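Local coordinates for protein ORF59 (Human herpesvirus 8, PDB 3HSL) that serves as the accessory subunit of the viral DNA polymerase in lytic replication and raises its processivity, probably by keeping the enzyme on the template, at residues V57-V62 and S253-I258; L282-V287 and V300-V305. One frame throughout, in Å; residues are numbered along the deposited sequence.

Contact 1. Residues V57-V62 and S253-I258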
loop_
_atom_site.group_PDB
_atom_site.type_symbol
_atom_site.label_atom_id
_atom_site.label_comp_id
_atom_site.label_asym_id
_atom_site.label_seq_id
_atom_site.Cartn_x
_atom_site.Cartn_y
_atom_site.Cartn_z
ATOM N N VAL A 57 -18.903 -7.371 -1.892
ATOM C CA VAL A 57 -18.657 -6.814 -3.212
ATOM C C VAL A 57 -19.861 -5.961 -3.541
ATOM O O VAL A 57 -20.949 -6.478 -3.825
ATOM C CB VAL A 57 -18.471 -7.931 -4.276
ATOM C CG1 VAL A 57 -18.212 -7.352 -5.612
ATOM C CG2 VAL A 57 -17.322 -8.799 -3.925
ATOM N N GLY A 58 -19.671 -4.650 -3.500
ATOM C CA GLY A 58 -20.770 -3.740 -3.770
ATOM C C GLY A 58 -21.754 -3.832 -2.624
ATOM O O GLY A 58 -21.394 -4.269 -1.532
ATOM N N THR A 59 -22.998 -3.432 -2.853
ATOM C CA THR A 59 -23.970 -3.464 -1.762
ATOM C C THR A 59 -24.402 -4.855 -1.250
ATOM O O THR A 59 -24.508 -5.040 -0.037
ATOM C CB THR A 59 -25.187 -2.548 -2.020
ATOM O OG1 THR A 59 -25.857 -2.959 -3.216
ATOM C CG2 THR A 59 -24.740 -1.080 -2.159
ATOM N N ALA A 60 -24.650 -5.824 -2.130
ATOM C CA ALA A 60 -25.087 -7.143 -1.650
ATOM C C ALA A 60 -24.495 -8.332 -2.404
ATOM O O ALA A 60 -25.194 -9.085 -3.088
ATOM C CB ALA A 60 -26.619 -7.219 -1.616
ATOM N N GLY A 61 -23.190 -8.492 -2.270
ATOM C CA GLY A 61 -22.469 -9.583 -2.922
ATOM C C GLY A 61 -21.368 -10.075 -2.020
ATOM O O GLY A 61 -20.852 -9.326 -1.185
ATOM N N VAL A 62 -21.008 -11.344 -2.184
ATOM C CA VAL A 62 -19.938 -11.913 -1.373
ATOM C C VAL A 62 -18.934 -12.701 -2.193
ATOM O O VAL A 62 -19.254 -13.747 -2.747
ATOM C CB VAL A 62 -20.443 -12.832 -0.240
ATOM C CG1 VAL A 62 -19.259 -13.253 0.601
ATOM C CG2 VAL A 62 -21.453 -12.122 0.663
ATOM N N SER A 253 -28.066 -6.517 -6.904
ATOM C CA SER A 253 -27.425 -5.213 -6.970
ATOM C C SER A 253 -26.566 -5.074 -8.206
ATOM O O SER A 253 -25.738 -5.948 -8.488
ATOM C CB SER A 253 -26.529 -5.001 -5.774
ATOM O OG SER A 253 -25.738 -3.852 -5.992
ATOM N N LEU A 254 -26.769 -3.974 -8.933
ATOM C CA LEU A 254 -26.012 -3.678 -10.144
ATOM C C LEU A 254 -24.519 -3.575 -9.885
ATOM O O LEU A 254 -23.749 -4.145 -10.650
ATOM C CB LEU A 254 -26.500 -2.400 -10.815
ATOM C CG LEU A 254 -25.816 -2.009 -12.136
ATOM C CD1 LEU A 254 -25.937 -3.091 -13.217
ATOM C CD2 LEU A 254 -26.348 -0.687 -12.647
ATOM N N GLU A 255 -24.108 -2.859 -8.825
ATOM C CA GLU A 255 -22.680 -2.743 -8.489
ATOM C C GLU A 255 -22.105 -4.126 -8.274
ATOM O O GLU A 255 -21.041 -4.456 -8.811
ATOM C CB GLU A 255 -22.417 -1.964 -7.203
ATOM C CG GLU A 255 -22.757 -0.472 -7.181
ATOM C CD GLU A 255 -22.354 0.180 -5.846
ATOM O OE1 GLU A 255 -21.523 -0.428 -5.102
ATOM O OE2 GLU A 255 -22.875 1.295 -5.561
ATOM N N SER A 256 -22.814 -4.931 -7.486
ATOM C CA SER A 256 -22.360 -6.283 -7.212
ATOM C C SER A 256 -22.238 -7.098 -8.493
ATOM O O SER A 256 -21.303 -7.868 -8.642
ATOM C CB SER A 256 -23.272 -6.982 -6.208
ATOM O OG SER A 256 -23.197 -6.346 -4.940
ATOM N N LEU A 257 -23.177 -6.923 -9.417
ATOM C CA LEU A 257 -23.157 -7.682 -10.655
ATOM C C LEU A 257 -21.948 -7.334 -11.511
ATOM O O LEU A 257 -21.254 -8.231 -11.966
ATOM C CB LEU A 257 -24.479 -7.531 -11.417
ATOM C CG LEU A 257 -24.678 -8.304 -12.733
ATOM C CD1 LEU A 257 -24.407 -9.800 -12.592
ATOM C CD2 LEU A 257 -26.069 -8.087 -13.275
ATOM N N ILE A 258 -21.708 -6.041 -11.721
ATOM C CA ILE A 258 -20.571 -5.559 -12.501
ATOM C C ILE A 258 -19.278 -6.172 -11.922
ATOM O O ILE A 258 -18.566 -6.910 -12.593
ATOM C CB ILE A 258 -20.433 -4.008 -12.414
ATOM C CG1 ILE A 258 -21.739 -3.253 -12.766
ATOM C CG2 ILE A 258 -19.252 -3.514 -13.271
ATOM C CD1 ILE A 258 -22.156 -3.256 -14.229
#

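Contact 2. Residues L282-V287 and V300-V305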
loop_
_atom_site.group_PDB
_atom_site.type_symbol
_atom_site.label_atom_id
_atom_site.label_comp_id
_atom_site.label_asym_id
_atom_site.label_seq_id
_atom_site.Cartn_x
_atom_site.Cartn_y
_atom_site.Cartn_z
ATOM N N LEU A 282 -28.237 -15.913 -6.674
ATOM C CA LEU A 282 -27.624 -15.914 -8.002
ATOM C C LEU A 282 -26.094 -15.905 -7.805
ATOM O O LEU A 282 -25.542 -14.965 -7.229
ATOM C CB LEU A 282 -28.089 -14.708 -8.845
ATOM C CG LEU A 282 -27.411 -14.495 -10.220
ATOM C CD1 LEU A 282 -27.531 -15.709 -11.131
ATOM C CD2 LEU A 282 -27.885 -13.253 -10.960
ATOM N N GLU A 283 -25.415 -16.945 -8.280
ATOM C CA GLU A 283 -23.975 -17.044 -8.125
ATOM C C GLU A 283 -23.230 -16.787 -9.424
ATOM O O GLU A 283 -23.539 -17.362 -10.466
ATOM C CB GLU A 283 -23.598 -18.419 -7.564
ATOM C CG GLU A 283 -22.105 -18.624 -7.298
ATOM C CD GLU A 283 -21.749 -19.987 -6.653
ATOM O OE1 GLU A 283 -22.528 -20.962 -6.743
ATOM O OE2 GLU A 283 -20.658 -20.083 -6.039
ATOM N N VAL A 284 -22.241 -15.912 -9.357
ATOM C CA VAL A 284 -21.400 -15.608 -10.500
ATOM C C VAL A 284 -20.171 -16.454 -10.231
ATOM O O VAL A 284 -19.475 -16.206 -9.251
ATOM C CB VAL A 284 -21.030 -14.126 -10.548
ATOM C CG1 VAL A 284 -19.956 -13.879 -11.589
ATOM C CG2 VAL A 284 -22.279 -13.286 -10.817
ATOM N N GLU A 285 -19.900 -17.443 -11.079
ATOM C CA GLU A 285 -18.751 -18.317 -10.854
ATOM C C GLU A 285 -17.707 -18.315 -11.948
ATOM O O GLU A 285 -18.028 -18.360 -13.139
ATOM C CB GLU A 285 -19.196 -19.761 -10.608
ATOM C CG GLU A 285 -18.029 -20.686 -10.348
ATOM C CD GLU A 285 -18.429 -22.092 -9.981
ATOM O OE1 GLU A 285 -17.608 -22.797 -9.356
ATOM O OE2 GLU A 285 -19.554 -22.512 -10.303
ATOM N N GLY A 286 -16.453 -18.265 -11.522
ATOM C CA GLY A 286 -15.339 -18.304 -12.424
ATOM C C GLY A 286 -15.302 -19.734 -12.907
ATOM O O GLY A 286 -15.082 -20.659 -12.123
ATOM N N VAL A 287 -15.526 -19.920 -14.203
ATOM C CA VAL A 287 -15.514 -21.239 -14.803
ATOM C C VAL A 287 -14.112 -21.366 -15.360
ATOM O O VAL A 287 -13.702 -20.520 -16.150
ATOM C CB VAL A 287 -16.622 -21.376 -15.885
ATOM C CG1 VAL A 287 -16.539 -22.691 -16.603
ATOM C CG2 VAL A 287 -17.987 -21.234 -15.251
ATOM N N VAL A 300 -18.935 -15.343 -6.638
ATOM C CA VAL A 300 -19.522 -14.249 -5.882
ATOM C C VAL A 300 -21.005 -14.549 -5.749
ATOM O O VAL A 300 -21.683 -14.740 -6.736
ATOM C CB VAL A 300 -19.365 -12.887 -6.595
ATOM C CG1 VAL A 300 -19.972 -11.801 -5.766
ATOM C CG2 VAL A 300 -17.881 -12.553 -6.898
ATOM N N LEU A 301 -21.504 -14.594 -4.526
ATOM C CA LEU A 301 -22.909 -14.843 -4.277
ATOM C C LEU A 301 -23.632 -13.511 -4.309
ATOM O O LEU A 301 -23.297 -12.609 -3.536
ATOM C CB LEU A 301 -23.088 -15.472 -2.906
ATOM C CG LEU A 301 -22.317 -16.772 -2.702
ATOM C CD1 LEU A 301 -22.536 -17.337 -1.324
ATOM C CD2 LEU A 301 -22.702 -17.783 -3.752
ATOM N N LEU A 302 -24.616 -13.377 -5.199
ATOM C CA LEU A 302 -25.386 -12.138 -5.304
ATOM C C LEU A 302 -26.636 -12.289 -4.487
ATOM O O LEU A 302 -27.457 -13.175 -4.746
ATOM C CB LEU A 302 -25.748 -11.811 -6.750
ATOM C CG LEU A 302 -24.599 -11.564 -7.720
ATOM C CD1 LEU A 302 -25.214 -11.254 -9.061
ATOM C CD2 LEU A 302 -23.690 -10.425 -7.282
ATOM N N LEU A 303 -26.782 -11.423 -3.500
ATOM C CA LEU A 303 -27.945 -11.470 -2.635
ATOM C C LEU A 303 -29.155 -10.812 -3.255
ATOM O O LEU A 303 -29.058 -9.783 -3.932
ATOM C CB LEU A 303 -27.624 -10.865 -1.275
ATOM C CG LEU A 303 -26.592 -11.674 -0.490
ATOM C CD1 LEU A 303 -26.010 -10.897 0.679
ATOM C CD2 LEU A 303 -27.217 -12.980 -0.042
ATOM N N GLU A 304 -30.297 -11.440 -3.001
ATOM C CA GLU A 304 -31.589 -11.014 -3.489
ATOM C C GLU A 304 -31.817 -9.665 -2.810
ATOM O O GLU A 304 -31.541 -9.522 -1.621
ATOM C CB GLU A 304 -32.615 -12.056 -3.037
ATOM C CG GLU A 304 -33.818 -12.311 -3.971
ATOM C CD GLU A 304 -34.761 -11.144 -4.164
ATOM O OE1 GLU A 304 -34.778 -10.222 -3.318
ATOM O OE2 GLU A 304 -35.493 -11.167 -5.184
ATOM N N VAL A 305 -32.311 -8.681 -3.554
ATOM C CA VAL A 305 -32.560 -7.339 -3.006
ATOM C C VAL A 305 -34.059 -7.042 -2.917
ATOM O O VAL A 305 -34.779 -7.080 -3.920
ATOM C CB VAL A 305 -31.844 -6.226 -3.829
ATOM C CG1 VAL A 305 -32.162 -4.850 -3.260
ATOM C CG2 VAL A 305 -30.353 -6.447 -3.850
#

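Contact 1. Residues V57-V62 and S253-I258
S256 reaches from the first turn of helix 254-263 into the loop 57-60, where its hydroxyl sits between two backbone groups of the turn. S256 OG donates to V57 O at 2.5 Å, lying in the plane of that carbonyl, and it accepts from A60 N at 3.2 Å over a bent N-H...O angle of 140°. One buried hydroxyl thus ties the two limbs of the loop together, while G58 passes closest to the helix backbone, its CA 4.6 Å from S256 CA. The loop is also closed from within, by the backbone bond from V57 N to G61 O. Beside this packed centre, T59 OG1 lies 2.9 Å from S253 OG. With OG1 set between backbone N and carbonyl carbon (chi1 60°), T59 presents its hydroxyl to the helix start. D193 reinforces the pair: its OD2 bonds to S253 OG and, weakly, to T59 OG1, and its OD1 accepts a hydrogen bond from E255 N.

The outer side is looser. The extended chain of E255 runs alongside the exposed G58 and T59, yet its carboxylate only brushes the loop, OE1 lying 3.6 Å from G58 CA without a hydrogen bond. V57, which is buried, packs against A259 and L263, farther along the helix.

S253 is the N-cap of helix 254-263: its OG accepts S256 N, though weakly at 3.5 Å. With S256 OG turned to the loop and not back to the cap, the arrangement is a beta-hairpin turn docked on a serine-capped helix N terminus.

Contact 2. Residues L282-V287 and V300-V305
L282 and L302 face each other as a hydrogen-bonded pair of the antiparallel hairpin 282-288/296-302, their side chains lying side by side and pointing the same way. L302 N donates to L282 O at 2.7 Å, while the return bond, from L282 N to L302 O, is weak at 3.4 Å; strand 296-302 ends at L302. Two residues along, V284 and V300 make the next such pair through bonds in both directions.

L302 can be followed outward. Its CB lies 3.2 Å from L282 O, and CG passes 3.6 Å from the same oxygen, beside the L302 N to L282 O bond. CG stands anti to the carbonyl carbon (chi1 -62°), and from there CD1 reaches toward the opposite strand, meeting L282 CD2 at 3.8 Å and, at a slant, V284 CG2 at 4.0 Å. The other branch, CD2, packs on S256 CB.

The non-hydrogen-bonded pair E283 and L301 occupies the reverse face. There L301 CD2 rests 3.7 Å from E283 CG, along an extended glutamate whose carboxylate is held by H277 through OE1 and by S299 through OE2.

The face carrying L282, V284, V300 and L302 is buried: A260, S256 and L257 of helix 254-263 cover the last three residues, and V252 also touches L302. At its flanks the hairpin is continued by strand 270-276 beside 282-288 and by strand 61-67 beside 296-302.

In the fold
After strand 12-16, helix 18-35 and strand 39-43, the chain forms the hairpin of strands 49-56 and 61-67. Contact 1 brings its turn against the start of helix 254-263 and so closes a loop of 190 residues; contact 2 then closes a short one, the 12 residues between the final hairpin's paired segments. The two are in series, neither nesting nor crossing, yet their centres lie only about 9 Å apart. Strand 61-67 runs antiparallel to strand 296-302, with a probable backbone bond from V62 N to L301 O between them and another, from L303 N to A60 O, just beyond their ends. Early hairpin, late helix and C-terminal hairpin thereby meet.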